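Penicillin-binding protein A (Mycobacterium tuberculosis, PDB 3UPN) probably cross-links cell-wall peptidoglycan as a penicillin-sensitive D,D-transpeptidase and is needed for regulating cell length. Local coordinates at residues A[56-61]-A[144-149]; A[104-109]-A[341-346]; A[189-194]-A[311-316]; A[397-402]-A[411-416]. All blocks are in the same frame, centred on the assembly; numbering follows the deposited sequence.

How the contacts relate
Contact 1 opens first along the chain: residues 56-61, at the end of helix 52-59, close a loop with 144-149, an outermost strand of the transpeptidase sheet. Within that loop, 104-109 opens contact 2, which closes only at 341-346, so the two loops cross; they also touch, Val58 against Ile109. The long loop of contact 2 contains all of contact 3, where 189-194, bearing the acylated serine, meets 311-316. Contact 4 follows in series as the hairpin 397-402/411-416, at the far side of the sheet that contact 1 reaches. Contacts 3 and 4 both touch the bound drug, their centres 8 Å apart; the centre of contact 2 is about 35 Å from each of theirs.

Contact 1 (A[56-61]-A[144-149]); sequences APVTGF and LALVSS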
loop_
_atom_site.group_PDB
_atom_site.type_symbol
_atom_site.label_atom_id
_atom_site.label_comp_id
_atom_site.label_asym_id
_atom_site.label_seq_id
_atom_site.Cartn_x
_atom_site.Cartn_y
_atom_site.Cartn_z
ATOM N N ALA A 56 -9.007 3.148 -11.117
ATOM C CA ALA A 56 -7.976 2.875 -12.131
ATOM C C ALA A 56 -6.753 2.054 -11.667
ATOM O O ALA A 56 -6.177 1.306 -12.475
ATOM C CB ALA A 56 -7.528 4.178 -12.821
ATOM N N PRO A 57 -6.296 2.222 -10.390
ATOM C CA PRO A 57 -5.241 1.302 -9.925
ATOM C C PRO A 57 -5.665 -0.163 -9.861
ATOM O O PRO A 57 -4.814 -1.043 -9.916
ATOM C CB PRO A 57 -4.929 1.806 -8.505
ATOM C CG PRO A 57 -5.381 3.244 -8.502
ATOM C CD PRO A 57 -6.595 3.264 -9.370
ATOM N N VAL A 58 -6.964 -0.402 -9.726
ATOM C CA VAL A 58 -7.545 -1.738 -9.617
ATOM C C VAL A 58 -7.927 -2.285 -11.014
ATOM O O VAL A 58 -7.459 -3.354 -11.389
ATOM C CB VAL A 58 -8.749 -1.743 -8.621
ATOM C CG1 VAL A 58 -9.484 -3.074 -8.597
ATOM C CG2 VAL A 58 -8.285 -1.345 -7.196
ATOM N N THR A 59 -8.734 -1.548 -11.790
ATOM C CA THR A 59 -9.199 -2.036 -13.120
ATOM C C THR A 59 -8.102 -2.018 -14.163
ATOM O O THR A 59 -8.018 -2.915 -14.997
ATOM C CB THR A 59 -10.399 -1.215 -13.698
ATOM O OG1 THR A 59 -9.972 0.128 -13.954
ATOM C CG2 THR A 59 -11.588 -1.196 -12.755
ATOM N N GLY A 60 -7.250 -0.998 -14.121
ATOM C CA GLY A 60 -6.426 -0.671 -15.285
ATOM C C GLY A 60 -7.289 -0.235 -16.473
ATOM O O GLY A 60 -8.447 0.175 -16.307
ATOM N N PHE A 61 -6.724 -0.314 -17.674
ATOM C CA PHE A 61 -7.481 0.012 -18.869
ATOM C C PHE A 61 -7.543 -1.160 -19.837
ATOM O O PHE A 61 -6.737 -2.097 -19.761
ATOM C CB PHE A 61 -6.974 1.299 -19.559
ATOM C CG PHE A 61 -5.544 1.228 -20.075
ATOM C CD1 PHE A 61 -5.254 0.648 -21.309
ATOM C CD2 PHE A 61 -4.507 1.806 -19.361
ATOM C CE1 PHE A 61 -3.950 0.598 -21.795
ATOM C CE2 PHE A 61 -3.207 1.792 -19.847
ATOM C CZ PHE A 61 -2.930 1.160 -21.067
ATOM N N LEU A 144 -8.232 -4.083 0.842
ATOM C CA LEU A 144 -9.535 -3.465 1.007
ATOM C C LEU A 144 -9.638 -2.146 0.230
ATOM O O LEU A 144 -10.739 -1.705 -0.104
ATOM C CB LEU A 144 -9.853 -3.263 2.500
ATOM C CG LEU A 144 -10.003 -4.529 3.368
ATOM C CD1 LEU A 144 -10.256 -4.096 4.813
ATOM C CD2 LEU A 144 -11.141 -5.426 2.859
ATOM N N ALA A 145 -8.480 -1.551 -0.057
ATOM C CA ALA A 145 -8.366 -0.326 -0.843
ATOM C C ALA A 145 -6.975 -0.244 -1.430
ATOM O O ALA A 145 -5.990 -0.596 -0.778
ATOM C CB ALA A 145 -8.653 0.929 0.006
ATOM N N LEU A 146 -6.912 0.225 -2.666
ATOM C CA LEU A 146 -5.669 0.399 -3.388
ATOM C C LEU A 146 -5.736 1.727 -4.187
ATOM O O LEU A 146 -6.186 1.757 -5.340
ATOM C CB LEU A 146 -5.465 -0.809 -4.312
ATOM C CG LEU A 146 -4.042 -1.001 -4.829
ATOM C CD1 LEU A 146 -3.136 -1.507 -3.710
ATOM C CD2 LEU A 146 -4.037 -1.942 -6.025
ATOM N N VAL A 147 -5.324 2.828 -3.552
ATOM C CA VAL A 147 -5.538 4.193 -4.083
ATOM C C VAL A 147 -4.216 4.805 -4.549
ATOM O O VAL A 147 -3.194 4.700 -3.875
ATOM C CB VAL A 147 -6.219 5.114 -3.013
ATOM C CG1 VAL A 147 -6.436 6.528 -3.539
ATOM C CG2 VAL A 147 -7.530 4.520 -2.543
ATOM N N SER A 148 -4.219 5.387 -5.744
ATOM C CA SER A 148 -3.066 6.128 -6.228
ATOM C C SER A 148 -3.548 7.497 -6.699
ATOM O O SER A 148 -4.634 7.609 -7.269
ATOM C CB SER A 148 -2.406 5.389 -7.371
ATOM O OG SER A 148 -1.113 5.892 -7.630
ATOM N N SER A 149 -2.726 8.524 -6.490
ATOM C CA SER A 149 -3.080 9.896 -6.852
ATOM C C SER A 149 -1.833 10.637 -7.333
ATOM O O SER A 149 -0.791 10.489 -6.737
ATOM C CB SER A 149 -3.733 10.599 -5.658
ATOM O OG SER A 149 -4.164 11.906 -5.991
#
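Pro57 rests its ring on the backbone of the strand, and not one hydrogen bond crosses between the two segments. Its CB lies 3.4 Å from Leu146 O, while CG reaches on to the next peptide, 3.7 Å from Ser148 N, and touches Ser148 CB at 3.8 Å. The ring thus spans the strand from Leu146 to Ser148. At the next residue, Val58 CG2 meets Leu146 CB at 4.1 Å, the two side chains slanting across one another; with CG1 anti to the backbone N (chi1 173°), CG2 is the branch left to make this contact. This is a helix end laid against an edge strand: helix 52-59, from the N-terminal part of the chain, packs on 143-149 of the five-stranded antiparallel sheet of the transpeptidase domain. Strand alternation sends Leu146 and Ser148 toward the helix, whereas Ala145 and Val147 turn to helix 111-123, and a classic beta bulge at Leu144 and Ala145 faces Ala135. The buried hydroxyl of Ser148 is held away from Pro57, OG anti to the backbone N (chi1 -165°), by Arg183 N and Thr181 O. Past the contact the helix stops at Gly60, which takes a positive phi; Gly60 N still bonds Ala56 O at 3.0 Å, and Thr59 OG1 reaches forward to Gly60 O at 2.8 Å.

Contact 2 (A[104-109]-A[341-346]); sequences NVDTTI and SLKGPD
Asn104 and Lys343 form the first rung of an antiparallel ladder, and the backbone bonds carry most of it. Asn104 N gives to Lys343 O at 2.9 Å and Lys343 N returns to Asn104 O at 2.8 Å; two residues on, Asp106 N reaches Ser341 O at 2.9 Å and Ser341 N reaches Asp106 O at 3.2 Å. Between these hydrogen-bonded pairs sits the non-hydrogen-bonded pair Val105 and Leu342, where Leu342 CA also approaches Asn104 O in a CA-H...O contact. Strand 104-107 is thereby held between 26-28 and 339-343 in a mixed sheet that joins N-terminal strands to ones from within the transpeptidase range. The apolar contact is on one face: Val105 CG2 and Leu342 CD2 lie side by side, 3.9 Å apart, against helix 76-80. Polar side chains occupy the other face. Asp106 OD2 lies 3.3 Å from Lys343 CD, the two chains crossing at about a right angle, and Lys343, bent at chi2 (77°) and again at chi4 (88°), carries NZ off to a weak bond with Asn349 OD1. Asp106 OD1 is taken by Thr27 OG1, and Asn104 OD1 by Gln25 N. With Asp106 OD2 still 4.8 Å from Lys343 NZ, no salt bridge closes; the opposite charges may attract at a distance, but the pairing rests mainly on main-chain bonds and the apolar face.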
loop_
_atom_site.group_PDB
_atom_site.type_symbol
_atom_site.label_atom_id
_atom_site.label_comp_id
_atom_site.label_asym_id
_atom_site.label_seq_id
_atom_site.Cartn_x
_atom_site.Cartn_y
_atom_site.Cartn_z
ATOM N N ASN A 104 -16.698 -13.007 -14.627
ATOM C CA ASN A 104 -16.554 -11.866 -13.722
ATOM C C ASN A 104 -15.404 -12.040 -12.749
ATOM O O ASN A 104 -15.082 -13.166 -12.333
ATOM C CB ASN A 104 -17.843 -11.623 -12.928
ATOM C CG ASN A 104 -18.922 -10.964 -13.758
ATOM O OD1 ASN A 104 -18.780 -10.803 -14.962
ATOM N ND2 ASN A 104 -20.006 -10.566 -13.111
ATOM N N VAL A 105 -14.787 -10.911 -12.414
ATOM C CA VAL A 105 -13.726 -10.837 -11.418
ATOM C C VAL A 105 -14.228 -10.034 -10.226
ATOM O O VAL A 105 -14.423 -8.823 -10.329
ATOM C CB VAL A 105 -12.458 -10.182 -12.002
ATOM C CG1 VAL A 105 -11.376 -10.030 -10.923
ATOM C CG2 VAL A 105 -11.937 -11.003 -13.180
ATOM N N ASP A 106 -14.461 -10.713 -9.104
ATOM C CA ASP A 106 -14.868 -10.036 -7.870
ATOM C C ASP A 106 -13.646 -9.734 -7.006
ATOM O O ASP A 106 -13.007 -10.649 -6.473
ATOM C CB ASP A 106 -15.876 -10.870 -7.063
ATOM C CG ASP A 106 -17.185 -11.151 -7.820
ATOM O OD1 ASP A 106 -17.501 -10.467 -8.840
ATOM O OD2 ASP A 106 -17.917 -12.070 -7.366
ATOM N N THR A 107 -13.337 -8.443 -6.868
ATOM C CA THR A 107 -12.186 -7.971 -6.091
ATOM C C THR A 107 -12.503 -7.973 -4.604
ATOM O O THR A 107 -13.660 -8.133 -4.204
ATOM C CB THR A 107 -11.742 -6.525 -6.496
ATOM O OG1 THR A 107 -12.737 -5.592 -6.083
ATOM C CG2 THR A 107 -11.553 -6.390 -8.002
ATOM N N THR A 108 -11.451 -7.779 -3.806
ATOM C CA THR A 108 -11.537 -7.661 -2.353
ATOM C C THR A 108 -11.744 -6.204 -1.892
ATOM O O THR A 108 -11.901 -5.947 -0.691
ATOM C CB THR A 108 -10.245 -8.174 -1.710
ATOM O OG1 THR A 108 -9.132 -7.527 -2.341
ATOM C CG2 THR A 108 -10.109 -9.673 -1.899
ATOM N N ILE A 109 -11.757 -5.264 -2.845
ATOM C CA ILE A 109 -11.907 -3.828 -2.555
ATOM C C ILE A 109 -13.254 -3.537 -1.911
ATOM O O ILE A 109 -14.287 -3.985 -2.412
ATOM C CB ILE A 109 -11.783 -2.964 -3.849
ATOM C CG1 ILE A 109 -10.434 -3.181 -4.555
ATOM C CG2 ILE A 109 -12.071 -1.449 -3.557
ATOM C CD1 ILE A 109 -9.220 -2.770 -3.717
ATOM N N SER A 341 -12.868 -13.802 -5.705
ATOM C CA SER A 341 -13.406 -14.936 -6.450
ATOM C C SER A 341 -13.581 -14.613 -7.937
ATOM O O SER A 341 -13.707 -13.447 -8.318
ATOM C CB SER A 341 -14.731 -15.410 -5.836
ATOM O OG SER A 341 -15.792 -14.530 -6.155
ATOM N N LEU A 342 -13.555 -15.661 -8.760
ATOM C CA LEU A 342 -13.838 -15.561 -10.192
ATOM C C LEU A 342 -15.149 -16.284 -10.505
ATOM O O LEU A 342 -15.335 -17.436 -10.096
ATOM C CB LEU A 342 -12.692 -16.168 -11.006
ATOM C CG LEU A 342 -11.277 -15.661 -10.733
ATOM C CD1 LEU A 342 -10.267 -16.584 -11.358
ATOM C CD2 LEU A 342 -11.094 -14.221 -11.240
ATOM N N LYS A 343 -16.050 -15.597 -11.208
ATOM C CA LYS A 343 -17.341 -16.159 -11.635
ATOM C C LYS A 343 -17.402 -16.400 -13.142
ATOM O O LYS A 343 -16.619 -15.829 -13.909
ATOM C CB LYS A 343 -18.506 -15.238 -11.238
ATOM C CG LYS A 343 -19.165 -15.561 -9.886
ATOM C CD LYS A 343 -18.344 -15.076 -8.703
ATOM C CE LYS A 343 -19.031 -15.390 -7.374
ATOM N NZ LYS A 343 -18.684 -16.755 -6.838
ATOM N N GLY A 344 -18.333 -17.258 -13.552
ATOM C CA GLY A 344 -18.700 -17.406 -14.952
ATOM C C GLY A 344 -19.849 -16.470 -15.277
ATOM O O GLY A 344 -20.393 -15.824 -14.378
ATOM N N PRO A 345 -20.217 -16.366 -16.569
ATOM C CA PRO A 345 -21.321 -15.484 -16.994
ATOM C C PRO A 345 -22.661 -15.755 -16.282
ATOM O O PRO A 345 -23.484 -14.850 -16.135
ATOM C CB PRO A 345 -21.433 -15.755 -18.501
ATOM C CG PRO A 345 -20.664 -17.032 -18.741
ATOM C CD PRO A 345 -19.586 -17.043 -17.713
ATOM N N ASP A 346 -22.859 -16.992 -15.841
ATOM C CA ASP A 346 -24.044 -17.385 -15.076
ATOM C C ASP A 346 -23.975 -16.915 -13.611
ATOM O O ASP A 346 -25.006 -16.831 -12.927
ATOM C CB ASP A 346 -24.222 -18.910 -15.140
ATOM C CG ASP A 346 -22.897 -19.683 -14.984
ATOM O OD1 ASP A 346 -22.885 -20.910 -15.269
ATOM O OD2 ASP A 346 -21.872 -19.080 -14.581
#

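Contact 3 (A[189-194]-A[311-316]); sequences YPPGST and KDVALT. With IM2 ((5R)-5-[(1S,2R)-1-formyl-2-hydroxypropyl]-3-[(2-{[(E)-iminomethyl]amino}ethyl)sulfanyl]-4,5-dihydro-1H-pyrrole-2-carbox ylic acid), chain C.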
loop_
_atom_site.group_PDB
_atom_site.type_symbol
_atom_site.label_atom_id
_atom_site.label_comp_id
_atom_site.label_asym_id
_atom_site.label_seq_id
_atom_site.Cartn_x
_atom_site.Cartn_y
_atom_site.Cartn_z
ATOM N N TYR A 189 9.552 4.055 -1.928
ATOM C CA TYR A 189 9.900 5.325 -1.273
ATOM C C TYR A 189 10.667 5.027 0.019
ATOM O O TYR A 189 10.401 4.014 0.664
ATOM C CB TYR A 189 8.632 6.121 -0.932
ATOM C CG TYR A 189 7.719 6.342 -2.119
ATOM C CD1 TYR A 189 7.827 7.501 -2.897
ATOM C CD2 TYR A 189 6.762 5.381 -2.483
ATOM C CE1 TYR A 189 6.998 7.704 -3.997
ATOM C CE2 TYR A 189 5.927 5.571 -3.587
ATOM C CZ TYR A 189 6.056 6.741 -4.338
ATOM O OH TYR A 189 5.247 6.948 -5.420
ATOM N N PRO A 190 11.627 5.900 0.389
ATOM C CA PRO A 190 12.203 5.830 1.729
ATOM C C PRO A 190 11.087 5.913 2.779
ATOM O O PRO A 190 10.213 6.781 2.671
ATOM C CB PRO A 190 13.149 7.034 1.787
ATOM C CG PRO A 190 12.830 7.865 0.585
ATOM C CD PRO A 190 12.229 6.971 -0.429
ATOM N N PRO A 191 11.052 4.949 3.725
ATOM C CA PRO A 191 10.055 4.902 4.792
ATOM C C PRO A 191 10.254 5.908 5.933
ATOM O O PRO A 191 9.313 6.148 6.691
ATOM C CB PRO A 191 10.185 3.459 5.317
ATOM C CG PRO A 191 11.599 3.128 5.092
ATOM C CD PRO A 191 11.926 3.761 3.763
ATOM N N GLY A 192 11.452 6.476 6.061
ATOM C CA GLY A 192 11.771 7.415 7.154
ATOM C C GLY A 192 11.383 6.894 8.538
ATOM O O GLY A 192 11.609 5.715 8.853
ATOM N N SER A 193 10.769 7.765 9.343
ATOM C CA SER A 193 10.379 7.442 10.726
ATOM C C SER A 193 9.580 6.133 10.897
ATOM O O SER A 193 9.670 5.485 11.944
ATOM C CB SER A 193 9.642 8.634 11.383
ATOM O OG SER A 193 10.540 9.628 11.909
ATOM N N THR A 194 8.812 5.737 9.883
ATOM C CA THR A 194 8.012 4.498 9.982
ATOM C C THR A 194 8.882 3.247 10.150
ATOM O O THR A 194 8.453 2.259 10.742
ATOM C CB THR A 194 7.039 4.305 8.790
ATOM O OG1 THR A 194 7.781 4.201 7.563
ATOM C CG2 THR A 194 6.037 5.455 8.716
ATOM N N LYS A 311 19.097 6.333 3.969
ATOM C CA LYS A 311 20.139 5.672 3.167
ATOM C C LYS A 311 19.516 4.943 1.961
ATOM O O LYS A 311 19.034 5.603 1.030
ATOM C CB LYS A 311 21.044 4.780 4.053
ATOM C CG LYS A 311 22.217 4.071 3.362
ATOM C CD LYS A 311 23.142 5.000 2.585
ATOM C CE LYS A 311 24.118 4.167 1.752
ATOM N NZ LYS A 311 25.086 4.962 0.949
ATOM N N ASP A 312 19.481 3.611 1.978
ATOM C CA ASP A 312 18.998 2.857 0.815
ATOM C C ASP A 312 17.700 2.105 1.083
ATOM O O ASP A 312 17.263 1.299 0.258
ATOM C CB ASP A 312 20.068 1.891 0.289
ATOM C CG ASP A 312 21.287 2.609 -0.280
ATOM O OD1 ASP A 312 21.107 3.567 -1.061
ATOM O OD2 ASP A 312 22.430 2.203 0.050
ATOM N N VAL A 313 17.067 2.367 2.222
ATOM C CA VAL A 313 15.786 1.706 2.497
ATOM C C VAL A 313 14.700 2.309 1.597
ATOM O O VAL A 313 14.531 3.524 1.546
ATOM C CB VAL A 313 15.374 1.787 3.987
ATOM C CG1 VAL A 313 14.194 0.881 4.263
ATOM C CG2 VAL A 313 16.528 1.402 4.875
ATOM N N ALA A 314 13.979 1.448 0.887
ATOM C CA ALA A 314 12.899 1.865 0.012
ATOM C C ALA A 314 11.789 0.827 0.044
ATOM O O ALA A 314 12.037 -0.364 -0.143
ATOM C CB ALA A 314 13.417 2.094 -1.428
ATOM N N LEU A 315 10.567 1.294 0.294
ATOM C CA LEU A 315 9.379 0.444 0.446
ATOM C C LEU A 315 8.268 0.917 -0.469
ATOM O O LEU A 315 8.153 2.113 -0.719
ATOM C CB LEU A 315 8.860 0.528 1.902
ATOM C CG LEU A 315 9.286 -0.566 2.888
ATOM C CD1 LEU A 315 10.810 -0.615 3.047
ATOM C CD2 LEU A 315 8.601 -0.398 4.238
ATOM N N THR A 316 7.446 -0.015 -0.956
ATOM C CA THR A 316 6.179 0.328 -1.588
ATOM C C THR A 316 5.207 0.680 -0.470
ATOM O O THR A 316 5.346 0.179 0.659
ATOM C CB THR A 316 5.560 -0.855 -2.418
ATOM O OG1 THR A 316 5.259 -1.951 -1.556
ATOM C CG2 THR A 316 6.489 -1.344 -3.511
HETATM C C7 IM2 C . 11.115 10.579 11.081
HETATM C C2 IM2 C . 8.453 13.578 12.560
HETATM C C6 IM2 C . 11.115 12.093 11.335
HETATM C C5 IM2 C . 10.603 12.584 12.706
HETATM C C3 IM2 C . 8.318 12.396 13.156
HETATM O O7 IM2 C . 11.646 10.172 10.055
HETATM C C61 IM2 C . 12.469 12.730 10.928
HETATM O O62 IM2 C . 13.411 11.771 10.424
HETATM C C62 IM2 C . 13.150 13.550 12.026
HETATM N N4 IM2 C . 9.476 11.753 13.133
HETATM C C31 IM2 C . 7.132 11.819 13.780
HETATM O O31 IM2 C . 6.887 12.049 14.992
HETATM O O32 IM2 C . 6.389 11.106 13.076
HETATM S S21 IM2 C . 7.240 14.504 11.852
HETATM C C22 IM2 C . 5.972 14.941 13.009
HETATM C C23 IM2 C . 4.617 14.413 12.535
HETATM N N24 IM2 C . 3.734 14.452 13.700
HETATM C C25 IM2 C . 2.654 13.879 13.673
HETATM N N26 IM2 C . 1.523 13.455 13.472
HETATM C C1 IM2 C . 9.910 13.949 12.538
#
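Pro191 presents its whole ring to 311-316. CB, the first atom out, comes within 4.3 Å of Leu315 CD2; CG presses on Val313 CG1 at 3.5 Å, the tightest apolar approach across the contact; and CD, where the ring returns to the backbone, lies 3.4 Å from Val313 O. Pro191 and Val313 cross at about a right angle, and CG1 is brought to the ring by standing anti to the Val313 backbone N (chi1 -169°). Beside them Tyr189 and Leu315 form a single antiparallel bridge: Tyr189 N reaches Leu315 O at 2.7 Å and Leu315 N reaches Tyr189 O at 2.8 Å. Val313 O also receives Pro190 CA in a CA-H...O contact. The segment 189-194 is the loop that leads to the nucleophile of a penicillin-binding transpeptidase: Ser193 begins the Ser-X-X-Lys motif in the 3-10 turn that runs into helix 196-205, and its OG is bonded covalently, at 1.4 Å, to C7 of the ring-opened carbapenem, an acyl-enzyme. Gly192 makes the turn into it with a positive phi. Next to the serine, Pro191 O is gripped twice from the same face of its plane, by Thr194 N and by Thr194 OG1, the latter at 2.6 Å; Asn320 bonds that hydroxyl too. On the other side of the bridge, the Tyr189 ring meets His411 edge-to-face.

Contact 4 (A[397-402]-A[411-416]); sequences GTAEHG and HAWYIA. With IM2 ((5R)-5-[(1S,2R)-1-formyl-2-hydroxypropyl]-3-[(2-{[(E)-iminomethyl]amino}ethyl)sulfanyl]-4,5-dihydro-1H-pyrrole-2-carbox ylic acid), chain C.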
loop_
_atom_site.group_PDB
_atom_site.type_symbol
_atom_site.label_atom_id
_atom_site.label_comp_id
_atom_site.label_asym_id
_atom_site.label_seq_id
_atom_site.Cartn_x
_atom_site.Cartn_y
_atom_site.Cartn_z
ATOM N N GLY A 397 5.511 9.647 10.234
ATOM C CA GLY A 397 6.890 9.934 9.886
ATOM C C GLY A 397 7.091 10.758 8.627
ATOM O O GLY A 397 6.156 10.971 7.854
ATOM N N THR A 398 8.326 11.217 8.439
ATOM C CA THR A 398 8.745 11.906 7.221
ATOM C C THR A 398 9.912 11.141 6.612
ATOM O O THR A 398 10.536 10.310 7.281
ATOM C CB THR A 398 9.161 13.387 7.479
ATOM O OG1 THR A 398 10.343 13.429 8.296
ATOM C CG2 THR A 398 8.039 14.156 8.162
ATOM N N ALA A 399 10.196 11.414 5.344
ATOM C CA ALA A 399 11.287 10.756 4.636
ATOM C C ALA A 399 11.895 11.673 3.586
ATOM O O ALA A 399 11.185 12.221 2.742
ATOM C CB ALA A 399 10.800 9.476 3.991
ATOM N N GLU A 400 13.211 11.833 3.657
ATOM C CA GLU A 400 13.966 12.615 2.687
ATOM C C GLU A 400 14.325 11.720 1.513
ATOM O O GLU A 400 14.501 10.515 1.681
ATOM C CB GLU A 400 15.232 13.195 3.322
ATOM C CG GLU A 400 14.968 14.249 4.393
ATOM C CD GLU A 400 16.245 14.835 4.978
ATOM O OE1 GLU A 400 17.085 14.061 5.478
ATOM O OE2 GLU A 400 16.406 16.077 4.945
ATOM N N HIS A 401 14.448 12.327 0.332
ATOM C CA HIS A 401 14.583 11.600 -0.931
ATOM C C HIS A 401 15.356 12.430 -1.963
ATOM O O HIS A 401 15.453 13.656 -1.831
ATOM C CB HIS A 401 13.192 11.269 -1.469
ATOM C CG HIS A 401 12.311 12.468 -1.622
ATOM N ND1 HIS A 401 12.002 13.012 -2.849
ATOM C CD2 HIS A 401 11.698 13.251 -0.700
ATOM C CE1 HIS A 401 11.223 14.064 -2.679
ATOM N NE2 HIS A 401 11.023 14.232 -1.385
ATOM N N GLY A 402 15.896 11.756 -2.983
ATOM C CA GLY A 402 16.615 12.406 -4.093
ATOM C C GLY A 402 17.934 13.047 -3.690
ATOM O O GLY A 402 18.669 12.502 -2.860
ATOM N N HIS A 411 8.729 13.330 2.065
ATOM C CA HIS A 411 7.466 12.582 2.002
ATOM C C HIS A 411 6.806 12.519 3.367
ATOM O O HIS A 411 7.486 12.628 4.386
ATOM C CB HIS A 411 7.684 11.158 1.455
ATOM C CG HIS A 411 8.296 11.123 0.086
ATOM N ND1 HIS A 411 7.858 11.925 -0.951
ATOM C CD2 HIS A 411 9.313 10.381 -0.416
ATOM C CE1 HIS A 411 8.584 11.682 -2.030
ATOM N NE2 HIS A 411 9.470 10.746 -1.733
ATOM N N ALA A 412 5.484 12.357 3.380
ATOM C CA ALA A 412 4.741 12.185 4.628
ATOM C C ALA A 412 4.141 10.782 4.691
ATOM O O ALA A 412 3.379 10.398 3.803
ATOM C CB ALA A 412 3.638 13.224 4.732
ATOM N N TRP A 413 4.465 10.035 5.740
ATOM C CA TRP A 413 3.939 8.669 5.920
ATOM C C TRP A 413 3.048 8.554 7.150
ATOM O O TRP A 413 3.241 9.266 8.125
ATOM C CB TRP A 413 5.073 7.676 6.149
ATOM C CG TRP A 413 5.904 7.233 4.986
ATOM C CD1 TRP A 413 7.139 7.683 4.661
ATOM C CD2 TRP A 413 5.608 6.162 4.062
ATOM N NE1 TRP A 413 7.632 6.986 3.571
ATOM C CE2 TRP A 413 6.710 6.048 3.187
ATOM C CE3 TRP A 413 4.507 5.299 3.885
ATOM C CZ2 TRP A 413 6.758 5.100 2.143
ATOM C CZ3 TRP A 413 4.556 4.359 2.861
ATOM C CH2 TRP A 413 5.680 4.271 1.995
ATOM N N TYR A 414 2.086 7.637 7.092
ATOM C CA TYR A 414 1.321 7.189 8.264
ATOM C C TYR A 414 0.993 5.713 8.036
ATOM O O TYR A 414 0.441 5.345 6.996
ATOM C CB TYR A 414 0.043 7.984 8.381
ATOM C CG TYR A 414 -0.855 7.675 9.554
ATOM C CD1 TYR A 414 -0.507 8.073 10.863
ATOM C CD2 TYR A 414 -2.085 7.057 9.362
ATOM C CE1 TYR A 414 -1.352 7.837 11.935
ATOM C CE2 TYR A 414 -2.944 6.801 10.442
ATOM C CZ TYR A 414 -2.570 7.203 11.724
ATOM O OH TYR A 414 -3.413 6.960 12.797
ATOM N N ILE A 415 1.385 4.867 8.981
ATOM C CA ILE A 415 0.973 3.457 8.981
ATOM C C ILE A 415 0.202 3.210 10.272
ATOM O O ILE A 415 0.545 3.754 11.336
ATOM C CB ILE A 415 2.180 2.489 8.823
ATOM C CG1 ILE A 415 3.158 2.577 10.017
ATOM C CG2 ILE A 415 2.901 2.754 7.485
ATOM C CD1 ILE A 415 4.258 1.544 9.973
ATOM N N ALA A 416 -0.859 2.426 10.189
ATOM C CA ALA A 416 -1.702 2.237 11.347
ATOM C C ALA A 416 -2.569 0.998 11.255
ATOM O O ALA A 416 -2.766 0.442 10.174
ATOM C CB ALA A 416 -2.565 3.472 11.568
HETATM C C7 IM2 C . 11.115 10.579 11.081
HETATM C C2 IM2 C . 8.453 13.578 12.560
HETATM C C6 IM2 C . 11.115 12.093 11.335
HETATM C C5 IM2 C . 10.603 12.584 12.706
HETATM C C3 IM2 C . 8.318 12.396 13.156
HETATM O O7 IM2 C . 11.646 10.172 10.055
HETATM C C61 IM2 C . 12.469 12.730 10.928
HETATM O O62 IM2 C . 13.411 11.771 10.424
HETATM C C62 IM2 C . 13.150 13.550 12.026
HETATM N N4 IM2 C . 9.476 11.753 13.133
HETATM C C31 IM2 C . 7.132 11.819 13.780
HETATM O O31 IM2 C . 6.887 12.049 14.992
HETATM O O32 IM2 C . 6.389 11.106 13.076
HETATM S S21 IM2 C . 7.240 14.504 11.852
HETATM C C22 IM2 C . 5.972 14.941 13.009
HETATM C C23 IM2 C . 4.617 14.413 12.535
HETATM N N24 IM2 C . 3.734 14.452 13.700
HETATM C C25 IM2 C . 2.654 13.879 13.673
HETATM N N26 IM2 C . 1.523 13.455 13.472
HETATM C C1 IM2 C . 9.910 13.949 12.538
#
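His401 CG sits between its own backbone N and carbonyl carbon (chi1 55°), while His411 CG stands anti to its carbonyl carbon (chi1 -58°), and these rotations bring the two imidazoles together face to face. Their planes differ by 17° and their centroids are 3.8 Å apart, with His411 NE2 over the rim of the His401 ring, 3.3 Å from His401 CG. Outer bonds fix both rotations: His401 NE2 to Pro409 O, His411 ND1 to Asn433 N. The stack lies at the loop end of the hairpin 393-399/411-418, whose first strand, an outermost strand of the five-stranded sheet beside the bound drug, carries the Lys-Thr-Gly motif of penicillin-binding proteins, ending at Gly397. Gly397 and Trp413 exchange two backbone bonds, as do Ala399 and His411, with Trp413 N to Gly397 O at 2.9 Å. Ala399 CB lies at the indole edge, 4.1 Å from Trp413 NE1, whose hydrogen bond goes to Pro190 O. Thr398 turns to the other face of the sheet, toward the drug: its OG1 is 3.4 Å from C6 of the ligand and its CG2 3.8 Å from sulfur S21. Gly397 N approaches the ligand carboxylate at O32, 3.3 Å away.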